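Local coordinates for berberine bridge enzyme-like protein (Arabidopsis thaliana, PDB 5D79), which is a secreted FAD-dependent oxidoreductase of the berberine bridge enzyme-like family, involved in adaptation to salt stress, at residues A[339-344]-A[352-357]; A[138-143]-A[161-166]; A[199-204]-A[245-250]; A[268-273]-A[300-305]; A[386-391]-A[396-401]. All blocks are in the same frame, centred on the assembly; numbering follows the deposited sequence.

Contact 1. Residues A[339-344]-A[352-357]; sequences SVLWFA and LGVLTN
The meeting of Leu341 with Leu352 and Leu355 is purely aliphatic, and the flat groups of helix 336-343 lie apart from it. Trp342 CE3 sits 3.7 Å above the plane of the Phe343 ring, over its centre, while Phe343 CG lies in plane at the edge of the indole. Lys257 adds a cation-pi contact to Trp342. Between the segments, Leu341 does most of the work. Its CD1 is 3.6 Å from Leu352 CD2 and also 3.6 Å from Leu355 CD1. Both leucines cross it at about a right angle. Its CG stands beside the backbone N (chi1 -85°), and this carries the branch across, although the CB itself does not point there. Leu341 CG is 4.2 Å from Val354 CG2. Val340 CG1 widens the patch by meeting Leu355 CD2 at 3.9 Å. With an alanine here in place of Leu341, a gap would probably open between Leu352 and Leu355, which would lose the methyl they share. A helix end and the 3-10 segment that follows it in the loop are thus joined by leucine packing. Leu352 also touches Tyr158 and Lys162 of helix 153-163, so the pair lies where the seven-stranded sheet domain meets the FAD-binding domain.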
# COMPACT_ATOMS: atom_id res chain seq x y z
N SER A 339 -12.32 -10.00 11.98
CA SER A 339 -10.91 -9.77 12.29
C SER A 339 -10.38 -8.56 11.50
O SER A 339 -9.42 -7.91 11.93
CB SER A 339 -10.07 -11.01 11.99
OG SER A 339 -9.79 -11.11 10.61
N VAL A 340 -11.00 -8.28 10.36
CA VAL A 340 -10.71 -7.07 9.59
C VAL A 340 -11.04 -5.81 10.40
O VAL A 340 -10.25 -4.87 10.49
CB VAL A 340 -11.49 -7.06 8.24
CG1 VAL A 340 -11.36 -5.72 7.54
CG2 VAL A 340 -11.02 -8.19 7.33
N LEU A 341 -12.23 -5.77 11.00
CA LEU A 341 -12.59 -4.65 11.86
C LEU A 341 -11.63 -4.59 13.04
O LEU A 341 -11.27 -3.52 13.51
CB LEU A 341 -14.03 -4.78 12.37
CG LEU A 341 -15.20 -4.28 11.52
CD1 LEU A 341 -15.34 -5.13 10.29
CD2 LEU A 341 -16.47 -4.34 12.31
N TRP A 342 -11.24 -5.76 13.51
CA TRP A 342 -10.38 -5.85 14.67
C TRP A 342 -9.06 -5.15 14.37
O TRP A 342 -8.65 -4.24 15.08
CB TRP A 342 -10.16 -7.31 15.03
CG TRP A 342 -9.60 -7.57 16.39
CD1 TRP A 342 -10.30 -7.66 17.58
CD2 TRP A 342 -8.23 -7.80 16.72
NE1 TRP A 342 -9.43 -7.92 18.61
CE2 TRP A 342 -8.16 -8.02 18.11
CE3 TRP A 342 -7.05 -7.84 15.97
CZ2 TRP A 342 -6.96 -8.27 18.77
CZ3 TRP A 342 -5.86 -8.10 16.62
CH2 TRP A 342 -5.82 -8.31 18.01
N PHE A 343 -8.42 -5.57 13.29
CA PHE A 343 -7.12 -5.00 12.95
C PHE A 343 -7.26 -3.55 12.52
O PHE A 343 -6.31 -2.78 12.65
CB PHE A 343 -6.45 -5.83 11.85
CG PHE A 343 -5.65 -6.98 12.37
CD1 PHE A 343 -4.40 -6.78 12.91
CD2 PHE A 343 -6.17 -8.27 12.33
CE1 PHE A 343 -3.67 -7.84 13.40
CE2 PHE A 343 -5.45 -9.33 12.81
CZ PHE A 343 -4.20 -9.11 13.35
N ALA A 344 -8.43 -3.16 12.04
CA ALA A 344 -8.65 -1.77 11.65
C ALA A 344 -9.03 -0.88 12.85
O ALA A 344 -9.45 0.25 12.66
CB ALA A 344 -9.71 -1.70 10.58
N LEU A 352 -20.40 -4.29 10.54
CA LEU A 352 -19.48 -4.45 9.40
C LEU A 352 -19.52 -3.26 8.45
O LEU A 352 -18.60 -3.07 7.65
CB LEU A 352 -19.81 -5.72 8.63
CG LEU A 352 -19.71 -7.04 9.40
CD1 LEU A 352 -20.09 -8.21 8.49
CD2 LEU A 352 -18.30 -7.19 9.96
N GLY A 353 -20.58 -2.47 8.53
CA GLY A 353 -20.77 -1.33 7.65
C GLY A 353 -19.70 -0.26 7.70
O GLY A 353 -19.58 0.53 6.77
N VAL A 354 -18.92 -0.21 8.78
CA VAL A 354 -17.89 0.82 8.91
C VAL A 354 -16.78 0.60 7.89
O VAL A 354 -15.96 1.48 7.64
CB VAL A 354 -17.29 0.85 10.31
CG1 VAL A 354 -18.39 1.04 11.34
CG2 VAL A 354 -16.50 -0.41 10.59
N LEU A 355 -16.75 -0.59 7.31
CA LEU A 355 -15.76 -0.93 6.31
C LEU A 355 -15.95 -0.10 5.06
O LEU A 355 -15.00 0.14 4.31
CB LEU A 355 -15.84 -2.41 5.97
CG LEU A 355 -15.46 -3.26 7.18
CD1 LEU A 355 -15.51 -4.70 6.77
CD2 LEU A 355 -14.07 -2.88 7.71
N THR A 356 -17.19 0.36 4.87
CA THR A 356 -17.62 1.10 3.70
C THR A 356 -17.42 2.61 3.79
O THR A 356 -17.67 3.32 2.82
CB THR A 356 -19.10 0.84 3.40
OG1 THR A 356 -19.90 1.54 4.35
CG2 THR A 356 -19.40 -0.63 3.51
N ASN A 357 -16.99 3.12 4.95
CA ASN A 357 -16.71 4.54 5.09
C ASN A 357 -15.46 4.93 4.32
O ASN A 357 -14.46 4.23 4.34
CB ASN A 357 -16.52 4.94 6.55
CG ASN A 357 -17.70 4.55 7.43
OD1 ASN A 357 -18.86 4.51 6.98
ND2 ASN A 357 -17.41 4.25 8.69

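Contact 2. Residues A[138-143]-A[161-166]; sequences LDVDNR and GKTTKS
The turn after strand 136-139, in the PCMH-type FAD-binding region, sets Val140 against Thr163 and Thr164 at the end of helix 153-163. The two methyls of Val140 divide the work. CG1 is 3.6 Å from Thr164 CG2, the two side chains sliding past each other in opposite directions. CG2 is 3.6 Å from Thr163 CG2, and this pair crosses at a slant. Each segment is braced by its own bonds. In an Asx motif, Asn142 N lies 3.0 Å from Asp139 OD1 and meets it from above the carboxylate plane. Thr164 OG1, anti to its own N (chi1 -180°), takes the nearly straight bond from Ser166 N of an ST turn (3.2 Å, 169°). With a valine here in place of Thr164, Ser166 N would probably be left without this acceptor and the turn less firmly set. Thr163 OG1 bonds to Glu159 O. The threonines therefore keep their hydroxyls for their own chain and give methyls to Val140, which makes this small surface contact apolar.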
# COMPACT_ATOMS: atom_id res chain seq x y z
N LEU A 138 -18.82 -10.09 -7.30
CA LEU A 138 -18.20 -11.36 -6.98
C LEU A 138 -19.00 -12.53 -7.54
O LEU A 138 -20.19 -12.41 -7.82
CB LEU A 138 -18.08 -11.51 -5.46
CG LEU A 138 -17.54 -10.28 -4.75
CD1 LEU A 138 -17.57 -10.50 -3.24
CD2 LEU A 138 -16.14 -9.96 -5.24
N ASP A 139 -18.32 -13.66 -7.70
CA ASP A 139 -18.97 -14.92 -8.05
C ASP A 139 -18.58 -15.91 -6.96
O ASP A 139 -17.62 -16.66 -7.12
CB ASP A 139 -18.52 -15.39 -9.44
CG ASP A 139 -19.09 -16.76 -9.84
OD1 ASP A 139 -19.59 -17.52 -8.97
OD2 ASP A 139 -19.01 -17.10 -11.04
N VAL A 140 -19.32 -15.91 -5.85
CA VAL A 140 -18.85 -16.63 -4.67
C VAL A 140 -18.67 -18.13 -4.94
O VAL A 140 -17.79 -18.77 -4.36
CB VAL A 140 -19.79 -16.41 -3.47
CG1 VAL A 140 -19.07 -16.70 -2.18
CG2 VAL A 140 -20.28 -14.99 -3.45
N ASP A 141 -19.48 -18.70 -5.84
CA ASP A 141 -19.45 -20.14 -6.09
C ASP A 141 -18.22 -20.53 -6.92
O ASP A 141 -17.67 -21.62 -6.74
CB ASP A 141 -20.73 -20.62 -6.79
CG ASP A 141 -22.00 -20.36 -5.96
OD1 ASP A 141 -21.95 -20.40 -4.71
OD2 ASP A 141 -23.06 -20.11 -6.58
N ASN A 142 -17.80 -19.63 -7.80
CA ASN A 142 -16.59 -19.83 -8.58
C ASN A 142 -15.36 -19.11 -8.01
O ASN A 142 -14.29 -19.13 -8.63
CB ASN A 142 -16.83 -19.41 -10.02
CG ASN A 142 -17.53 -20.48 -10.83
OD1 ASN A 142 -17.45 -21.67 -10.49
ND2 ASN A 142 -18.22 -20.08 -11.89
N ARG A 143 -15.52 -18.50 -6.84
CA ARG A 143 -14.42 -17.88 -6.08
C ARG A 143 -13.65 -16.84 -6.87
O ARG A 143 -12.43 -16.78 -6.80
CB ARG A 143 -13.45 -18.95 -5.58
CG ARG A 143 -14.04 -19.81 -4.48
CD ARG A 143 -13.10 -20.94 -4.10
NE ARG A 143 -13.65 -21.72 -3.00
CZ ARG A 143 -14.79 -22.41 -3.07
NH1 ARG A 143 -15.51 -22.40 -4.18
NH2 ARG A 143 -15.20 -23.09 -2.01
N GLY A 161 -17.41 -10.22 2.98
CA GLY A 161 -17.77 -10.61 4.32
C GLY A 161 -19.26 -10.68 4.61
O GLY A 161 -19.69 -11.51 5.40
N LYS A 162 -20.03 -9.79 3.98
CA LYS A 162 -21.49 -9.76 4.13
C LYS A 162 -22.18 -10.90 3.38
O LYS A 162 -23.32 -11.24 3.69
CB LYS A 162 -22.06 -8.43 3.64
CG LYS A 162 -21.73 -7.25 4.51
CD LYS A 162 -22.69 -7.17 5.67
CE LYS A 162 -24.11 -6.92 5.18
NZ LYS A 162 -25.07 -6.81 6.30
N THR A 163 -21.47 -11.49 2.41
CA THR A 163 -22.00 -12.53 1.51
C THR A 163 -21.66 -13.94 1.97
O THR A 163 -22.50 -14.84 1.91
CB THR A 163 -21.47 -12.36 0.07
OG1 THR A 163 -21.68 -11.02 -0.39
CG2 THR A 163 -22.16 -13.34 -0.87
N THR A 164 -20.42 -14.14 2.38
CA THR A 164 -19.96 -15.45 2.83
C THR A 164 -18.95 -15.29 3.93
O THR A 164 -18.18 -14.34 3.94
CB THR A 164 -19.33 -16.27 1.71
OG1 THR A 164 -18.91 -17.53 2.24
CG2 THR A 164 -18.12 -15.54 1.12
N LYS A 165 -18.95 -16.23 4.87
CA LYS A 165 -17.98 -16.23 5.96
C LYS A 165 -16.78 -17.16 5.69
O LYS A 165 -15.82 -17.20 6.47
CB LYS A 165 -18.67 -16.63 7.26
CG LYS A 165 -19.91 -15.82 7.57
CD LYS A 165 -19.59 -14.34 7.78
CE LYS A 165 -20.84 -13.52 8.04
NZ LYS A 165 -20.61 -12.06 7.93
N SER A 166 -16.82 -17.90 4.59
CA SER A 166 -15.78 -18.88 4.31
C SER A 166 -14.81 -18.44 3.20
O SER A 166 -13.98 -19.23 2.74
CB SER A 166 -16.41 -20.23 3.96
OG SER A 166 -17.21 -20.15 2.79

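Contact 3. Residues A[199-204]-A[245-250]; sequences ADNIID and KLVDVP
Lys245 N donates to Asn201 O in a nearly straight bond of 3.0 Å, with an N-H...O angle of 167°. It is the one hydrogen bond between the two segments. Beside this bond, Lys245 CB packs 3.8 Å from Asn201 O and 4.1 Å from Ile203 CG2. Ile203 holds CG1 between its backbone N and carbonyl carbon (chi1 51°), which leaves CG2 beside the N to meet that CB. Further along, Asn201 OD1 lies 3.7 Å from Val247 CG1, and the two side chains cross at about a right angle. The other end of the amide fixes this pose, for Asn201 ND2 bonds to both Leu197 O and Tyr195 O. The lysine chain bends at chi2 and leads away from Asn201, and NZ bonds to Asn142 O and weakly to Arg143 O. Lys245 O is buried here and has no partner in the model. Strands 202-208 and 238-248 run antiparallel. Their pairing continues through the backbone bond of Ile203 with Lys243. On from Lys245, strand 238-248 turns to other partners: Leu246 bonds to Arg143, and Val247 to Ala168 of strand 167-168.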
# COMPACT_ATOMS: atom_id res chain seq x y z
N ALA A 199 -1.62 -8.78 -5.13
CA ALA A 199 -1.16 -8.92 -6.51
C ALA A 199 -0.87 -10.37 -6.87
O ALA A 199 -0.95 -10.76 -8.04
CB ALA A 199 0.09 -8.07 -6.73
N ASP A 200 -0.55 -11.18 -5.87
CA ASP A 200 -0.31 -12.60 -6.07
C ASP A 200 -1.61 -13.35 -6.31
O ASP A 200 -1.57 -14.55 -6.60
CB ASP A 200 0.42 -13.20 -4.87
CG ASP A 200 1.80 -12.61 -4.67
OD1 ASP A 200 2.36 -12.05 -5.64
OD2 ASP A 200 2.31 -12.70 -3.55
N ASN A 201 -2.74 -12.65 -6.19
CA ASN A 201 -4.06 -13.27 -6.23
C ASN A 201 -5.01 -12.62 -7.22
O ASN A 201 -6.22 -12.52 -7.00
CB ASN A 201 -4.66 -13.27 -4.83
CG ASN A 201 -3.91 -14.17 -3.88
OD1 ASN A 201 -4.22 -15.35 -3.77
ND2 ASN A 201 -2.90 -13.63 -3.21
N ILE A 202 -4.44 -12.18 -8.33
CA ILE A 202 -5.19 -11.54 -9.40
C ILE A 202 -5.03 -12.34 -10.69
O ILE A 202 -3.91 -12.67 -11.09
CB ILE A 202 -4.74 -10.10 -9.57
CG1 ILE A 202 -5.17 -9.29 -8.34
CG2 ILE A 202 -5.28 -9.53 -10.88
CD1 ILE A 202 -4.40 -8.03 -8.10
N ILE A 203 -6.15 -12.66 -11.32
CA ILE A 203 -6.13 -13.63 -12.42
C ILE A 203 -6.50 -13.05 -13.78
O ILE A 203 -6.40 -13.73 -14.80
CB ILE A 203 -7.06 -14.81 -12.09
CG1 ILE A 203 -8.43 -14.29 -11.69
CG2 ILE A 203 -6.48 -15.66 -10.97
CD1 ILE A 203 -9.47 -15.38 -11.55
N ASP A 204 -6.94 -11.79 -13.80
CA ASP A 204 -7.25 -11.06 -15.04
C ASP A 204 -7.42 -9.60 -14.64
O ASP A 204 -7.52 -9.29 -13.46
CB ASP A 204 -8.52 -11.60 -15.74
CG ASP A 204 -8.64 -11.15 -17.21
OD1 ASP A 204 -8.08 -10.10 -17.59
OD2 ASP A 204 -9.31 -11.85 -17.99
N LYS A 245 -9.01 -13.56 -7.25
CA LYS A 245 -9.26 -14.93 -6.84
C LYS A 245 -9.52 -14.92 -5.33
O LYS A 245 -8.66 -14.51 -4.55
CB LYS A 245 -8.06 -15.83 -7.19
CG LYS A 245 -8.33 -17.30 -7.04
CD LYS A 245 -9.50 -17.71 -7.92
CE LYS A 245 -10.18 -18.95 -7.39
NZ LYS A 245 -11.27 -19.37 -8.29
N LEU A 246 -10.70 -15.36 -4.92
CA LEU A 246 -11.06 -15.41 -3.50
C LEU A 246 -10.45 -16.64 -2.83
O LEU A 246 -10.41 -17.72 -3.41
CB LEU A 246 -12.58 -15.40 -3.33
CG LEU A 246 -13.31 -14.18 -3.92
CD1 LEU A 246 -14.82 -14.26 -3.74
CD2 LEU A 246 -12.76 -12.85 -3.37
N VAL A 247 -9.96 -16.47 -1.60
CA VAL A 247 -9.23 -17.53 -0.92
C VAL A 247 -10.06 -18.05 0.24
O VAL A 247 -10.94 -17.37 0.74
CB VAL A 247 -7.85 -17.06 -0.42
CG1 VAL A 247 -6.97 -16.66 -1.61
CG2 VAL A 247 -7.99 -15.92 0.57
N ASP A 248 -9.76 -19.28 0.67
CA ASP A 248 -10.61 -19.94 1.64
C ASP A 248 -10.16 -19.62 3.05
O ASP A 248 -8.98 -19.55 3.34
CB ASP A 248 -10.62 -21.45 1.42
CG ASP A 248 -11.04 -21.84 0.02
OD1 ASP A 248 -12.21 -21.66 -0.33
OD2 ASP A 248 -10.18 -22.34 -0.75
N VAL A 249 -11.14 -19.42 3.92
CA VAL A 249 -10.89 -19.25 5.33
C VAL A 249 -11.94 -20.03 6.07
O VAL A 249 -13.05 -20.21 5.58
CB VAL A 249 -10.94 -17.75 5.78
CG1 VAL A 249 -9.70 -16.99 5.33
CG2 VAL A 249 -12.20 -17.05 5.30
N PRO A 250 -11.59 -20.52 7.25
CA PRO A 250 -12.62 -21.10 8.11
C PRO A 250 -13.60 -20.04 8.64
O PRO A 250 -13.23 -18.89 8.84
CB PRO A 250 -11.81 -21.72 9.25
CG PRO A 250 -10.46 -21.95 8.65
CD PRO A 250 -10.24 -20.78 7.75

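Contact 4. Residues A[268-273]-A[300-305]; sequences RIIKKW and ALFTGL
Phe302 points its ring end-on at helix 263-276, where Ile269 and Ile270 receive it in different ways. Ile269 CG2 approaches the far end of the ring at a slant and comes within 3.4 Å of Phe302 CZ, a tight fit. The same methyl is 3.8 Å from Phe302 CE1. Ile270 comes at the edge, near the ring plane, with CG1 3.9 Å from Phe302 CZ, and its side chain crosses that of the phenylalanine at about a right angle. With CG beside its backbone N (chi1 -53°), Phe302 sends the ring out toward the helix. Ile270 then reaches on with CD1, which lies 4.1 Å from Ala300 CB. Ala300 is two residues before Phe302 and faces the same way. No polar bond crosses this buried contact. The helix axis passes 10.5 Å from the strand axis, and their directions differ by 41°. One turn on, Trp273 NE1 bonds to Ile286 O, and its ring meets Tyr425 edge-to-face. Helix 263-276 links strands 253-260 and 284-292. These run parallel to each other, with 298-306 antiparallel between them, so this is a beta-alpha-beta crossover with a strand inserted. Helix 378-388 lies alongside on the same face, touching Ile270 through Ile381 and Ala300 through Trp385. Thr303 belongs to the other face, where it meets Phe343 of helix 336-343.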
# COMPACT_ATOMS: atom_id res chain seq x y z
N ARG A 268 13.51 -8.70 25.17
CA ARG A 268 13.76 -10.14 25.26
C ARG A 268 12.87 -10.95 24.30
O ARG A 268 13.34 -11.85 23.60
CB ARG A 268 13.53 -10.58 26.70
CG ARG A 268 13.83 -12.03 27.01
CD ARG A 268 13.46 -12.35 28.46
NE ARG A 268 12.06 -12.02 28.73
CZ ARG A 268 11.05 -12.83 28.44
NH1 ARG A 268 11.27 -14.02 27.89
NH2 ARG A 268 9.80 -12.46 28.71
N ILE A 269 11.59 -10.59 24.29
CA ILE A 269 10.56 -11.24 23.50
C ILE A 269 10.68 -10.91 22.01
O ILE A 269 10.45 -11.75 21.14
CB ILE A 269 9.16 -10.84 24.04
CG1 ILE A 269 8.93 -11.47 25.41
CG2 ILE A 269 8.06 -11.21 23.06
CD1 ILE A 269 7.78 -10.87 26.15
N ILE A 270 11.04 -9.66 21.72
CA ILE A 270 11.24 -9.24 20.34
C ILE A 270 12.43 -10.00 19.71
O ILE A 270 12.35 -10.43 18.56
CB ILE A 270 11.46 -7.70 20.27
CG1 ILE A 270 10.15 -6.96 20.62
CG2 ILE A 270 11.96 -7.31 18.89
CD1 ILE A 270 10.32 -5.51 21.13
N LYS A 271 13.51 -10.17 20.47
CA LYS A 271 14.66 -10.97 20.03
C LYS A 271 14.25 -12.37 19.62
O LYS A 271 14.70 -12.88 18.60
CB LYS A 271 15.72 -11.05 21.13
CG LYS A 271 16.54 -9.80 21.30
CD LYS A 271 17.77 -10.08 22.16
CE LYS A 271 18.71 -11.06 21.46
NZ LYS A 271 19.67 -11.68 22.42
N LYS A 272 13.39 -13.00 20.42
CA LYS A 272 12.87 -14.33 20.12
C LYS A 272 11.91 -14.32 18.93
O LYS A 272 11.94 -15.24 18.11
CB LYS A 272 12.18 -14.92 21.36
CG LYS A 272 11.31 -16.13 21.09
CD LYS A 272 12.12 -17.32 20.61
CE LYS A 272 11.24 -18.54 20.35
NZ LYS A 272 10.74 -19.15 21.61
N TRP A 273 11.06 -13.29 18.83
CA TRP A 273 10.15 -13.15 17.70
C TRP A 273 10.92 -13.18 16.38
O TRP A 273 10.48 -13.75 15.40
CB TRP A 273 9.33 -11.86 17.82
CG TRP A 273 8.40 -11.53 16.65
CD1 TRP A 273 7.08 -11.87 16.52
CD2 TRP A 273 8.72 -10.75 15.47
NE1 TRP A 273 6.57 -11.38 15.34
CE2 TRP A 273 7.55 -10.69 14.68
CE3 TRP A 273 9.89 -10.13 15.00
CZ2 TRP A 273 7.52 -10.03 13.45
CZ3 TRP A 273 9.84 -9.47 13.78
CH2 TRP A 273 8.67 -9.43 13.02
N ALA A 300 5.53 -2.62 23.55
CA ALA A 300 5.50 -3.54 22.42
C ALA A 300 4.15 -4.21 22.35
O ALA A 300 3.71 -4.86 23.30
CB ALA A 300 6.59 -4.59 22.54
N LEU A 301 3.49 -4.06 21.21
CA LEU A 301 2.19 -4.66 20.97
C LEU A 301 2.32 -5.84 20.00
O LEU A 301 2.61 -5.67 18.82
CB LEU A 301 1.23 -3.60 20.41
CG LEU A 301 -0.27 -3.81 20.58
CD1 LEU A 301 -0.66 -3.75 22.06
CD2 LEU A 301 -1.02 -2.78 19.75
N PHE A 302 2.11 -7.05 20.52
CA PHE A 302 2.09 -8.25 19.71
C PHE A 302 0.66 -8.65 19.37
O PHE A 302 -0.09 -9.08 20.24
CB PHE A 302 2.79 -9.38 20.44
CG PHE A 302 4.16 -9.02 20.91
CD1 PHE A 302 5.25 -9.17 20.07
CD2 PHE A 302 4.35 -8.51 22.18
CE1 PHE A 302 6.52 -8.83 20.50
CE2 PHE A 302 5.62 -8.16 22.61
CZ PHE A 302 6.71 -8.32 21.77
N THR A 303 0.30 -8.50 18.10
CA THR A 303 -1.03 -8.85 17.62
C THR A 303 -0.91 -9.88 16.52
O THR A 303 0.10 -9.95 15.81
CB THR A 303 -1.78 -7.62 17.11
OG1 THR A 303 -1.01 -6.98 16.08
CG2 THR A 303 -1.99 -6.65 18.23
N GLY A 304 -1.94 -10.69 16.36
CA GLY A 304 -1.87 -11.76 15.39
C GLY A 304 -3.19 -12.33 14.96
O GLY A 304 -4.21 -12.14 15.60
N LEU A 305 -3.14 -13.04 13.84
CA LEU A 305 -4.30 -13.70 13.27
C LEU A 305 -3.92 -15.15 13.02
O LEU A 305 -2.94 -15.43 12.32
CB LEU A 305 -4.76 -13.00 11.99
CG LEU A 305 -5.81 -13.76 11.19
CD1 LEU A 305 -7.11 -13.77 11.92
CD2 LEU A 305 -5.99 -13.17 9.81

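Contact 5. Residues A[386-391]-A[396-401]; sequences RRLEAP and GKIILT
Leu388, which packs on Gly396 and Ile398, rides on a turn closed by the bond from Glu389 N to Arg386 O, 3.1 Å long. No hydrogen bond crosses between the two segments. The leucine makes the contact with its two methyls. CD2 lies against the backbone, 3.8 Å from Gly396 O and 4.0 Å from Gly396 C. CD1 takes the other direction and meets Ile398 CD1 at 4.1 Å, the two side chains crossing at a slant. The CG of Leu388 stands beside its backbone N (chi1 -81°), and the fork is thereby laid over the start of the strand. Ile398 likewise has CG1 beside its N (chi1 -71°) and reaches back with CD1. The arrangement is the end of helix 378-388 returning through a short loop into strand 396-402, an inner strand of the seven-stranded antiparallel sheet. The helix packs on the face of that sheet turned from Lys397, whose CB points away from Leu388 and whose side chain is about 9 Å from the bound FAD. Helix 441-458 closes over the same apolar patch, with Trp450 on Leu388 and Val454 on Ile398. Polar bonds hold the helix end from outside: Trp450 NE1 donates to Arg387 O, and Arg292 NH2 to Leu388 O. Arg387 NE forms a salt bridge with Glu383.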
# COMPACT_ATOMS: atom_id res chain seq x y z
N ARG A 386 14.24 3.30 22.32
CA ARG A 386 14.62 4.57 22.90
C ARG A 386 14.13 5.75 22.06
O ARG A 386 13.66 6.75 22.59
CB ARG A 386 16.14 4.65 23.08
CG ARG A 386 16.60 5.93 23.73
CD ARG A 386 18.09 6.10 23.60
NE ARG A 386 18.48 6.53 22.26
CZ ARG A 386 18.32 7.76 21.80
NH1 ARG A 386 17.76 8.69 22.56
NH2 ARG A 386 18.70 8.06 20.56
N ARG A 387 14.23 5.64 20.75
CA ARG A 387 13.88 6.77 19.90
C ARG A 387 12.36 7.06 19.92
O ARG A 387 11.94 8.18 19.67
CB ARG A 387 14.40 6.54 18.48
CG ARG A 387 15.91 6.81 18.33
CD ARG A 387 16.50 6.06 17.15
NE ARG A 387 17.94 6.29 16.97
CZ ARG A 387 18.43 7.18 16.12
NH1 ARG A 387 19.74 7.33 16.01
NH2 ARG A 387 17.62 7.92 15.40
N LEU A 388 11.56 6.06 20.25
CA LEU A 388 10.11 6.26 20.33
C LEU A 388 9.70 7.04 21.58
O LEU A 388 8.58 7.55 21.67
CB LEU A 388 9.39 4.91 20.28
CG LEU A 388 9.20 4.32 18.88
CD1 LEU A 388 9.01 2.83 18.97
CD2 LEU A 388 8.01 4.96 18.19
N GLU A 389 10.60 7.14 22.55
CA GLU A 389 10.36 7.96 23.73
C GLU A 389 10.45 9.46 23.40
O GLU A 389 10.12 10.30 24.24
CB GLU A 389 11.35 7.61 24.84
CG GLU A 389 11.50 6.12 25.07
CD GLU A 389 12.48 5.79 26.19
OE1 GLU A 389 13.24 6.70 26.61
OE2 GLU A 389 12.50 4.63 26.65
N ALA A 390 10.91 9.78 22.19
CA ALA A 390 11.04 11.17 21.73
C ALA A 390 9.69 11.87 21.70
O ALA A 390 8.68 11.24 21.39
CB ALA A 390 11.69 11.21 20.35
N PRO A 391 9.66 13.17 22.03
CA PRO A 391 8.39 13.89 22.11
C PRO A 391 7.67 13.86 20.78
O PRO A 391 6.46 13.66 20.75
CB PRO A 391 8.81 15.32 22.47
CG PRO A 391 10.19 15.21 23.02
CD PRO A 391 10.81 14.06 22.30
N GLY A 396 4.02 8.19 16.50
CA GLY A 396 4.84 7.41 15.60
C GLY A 396 4.82 5.92 15.89
O GLY A 396 4.49 5.49 16.98
N LYS A 397 5.18 5.14 14.88
CA LYS A 397 5.15 3.69 14.97
C LYS A 397 6.38 3.05 14.30
O LYS A 397 6.87 3.54 13.28
CB LYS A 397 3.87 3.13 14.34
CG LYS A 397 2.59 3.81 14.78
CD LYS A 397 1.34 3.04 14.37
CE LYS A 397 0.11 3.66 15.04
NZ LYS A 397 -1.15 2.91 14.82
N ILE A 398 6.86 1.95 14.88
CA ILE A 398 7.76 1.05 14.16
C ILE A 398 7.10 -0.32 14.12
O ILE A 398 6.86 -0.94 15.15
CB ILE A 398 9.15 1.02 14.80
CG1 ILE A 398 9.85 2.35 14.53
CG2 ILE A 398 9.99 -0.11 14.22
CD1 ILE A 398 11.07 2.59 15.38
N ILE A 399 6.76 -0.76 12.91
CA ILE A 399 5.90 -1.92 12.73
C ILE A 399 6.65 -3.05 12.06
O ILE A 399 7.16 -2.89 10.96
CB ILE A 399 4.65 -1.56 11.87
CG1 ILE A 399 4.00 -0.26 12.35
CG2 ILE A 399 3.61 -2.68 11.92
CD1 ILE A 399 3.18 0.46 11.29
N LEU A 400 6.72 -4.20 12.72
CA LEU A 400 7.45 -5.34 12.19
C LEU A 400 6.46 -6.40 11.68
O LEU A 400 5.70 -6.99 12.46
CB LEU A 400 8.39 -5.93 13.25
CG LEU A 400 9.70 -5.19 13.60
CD1 LEU A 400 9.44 -3.84 14.24
CD2 LEU A 400 10.54 -6.03 14.51
N THR A 401 6.49 -6.63 10.37
CA THR A 401 5.57 -7.52 9.69
C THR A 401 6.28 -8.77 9.18
O THR A 401 7.15 -8.68 8.32
CB THR A 401 4.90 -6.79 8.52
OG1 THR A 401 4.13 -5.70 9.05
CG2 THR A 401 3.97 -7.70 7.75

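Overall arrangement
Along the chain the contacts follow one another without overlap, in the order 2, 3, 4, 1, 5. Contacts 2 and 3 lie in the PCMH-type FAD-binding region, and both reach the same antiparallel sheet. Their centres are 12 Å apart, and the salt bridge of Arg143 with Asp248 ties them together. Contacts 4 and 5 share the seven-stranded sheet, with centres 14 Å apart, and Trp273 packs on Leu400. Contact 1 touches both groups: Phe343 packs on Gly304 of contact 4, and Leu352 on Lys165 of contact 2. Contacts 2 and 5 are the most distant pair, 38 Å between centres. Contact 1 thus bridges the two domains that enclose the flavin.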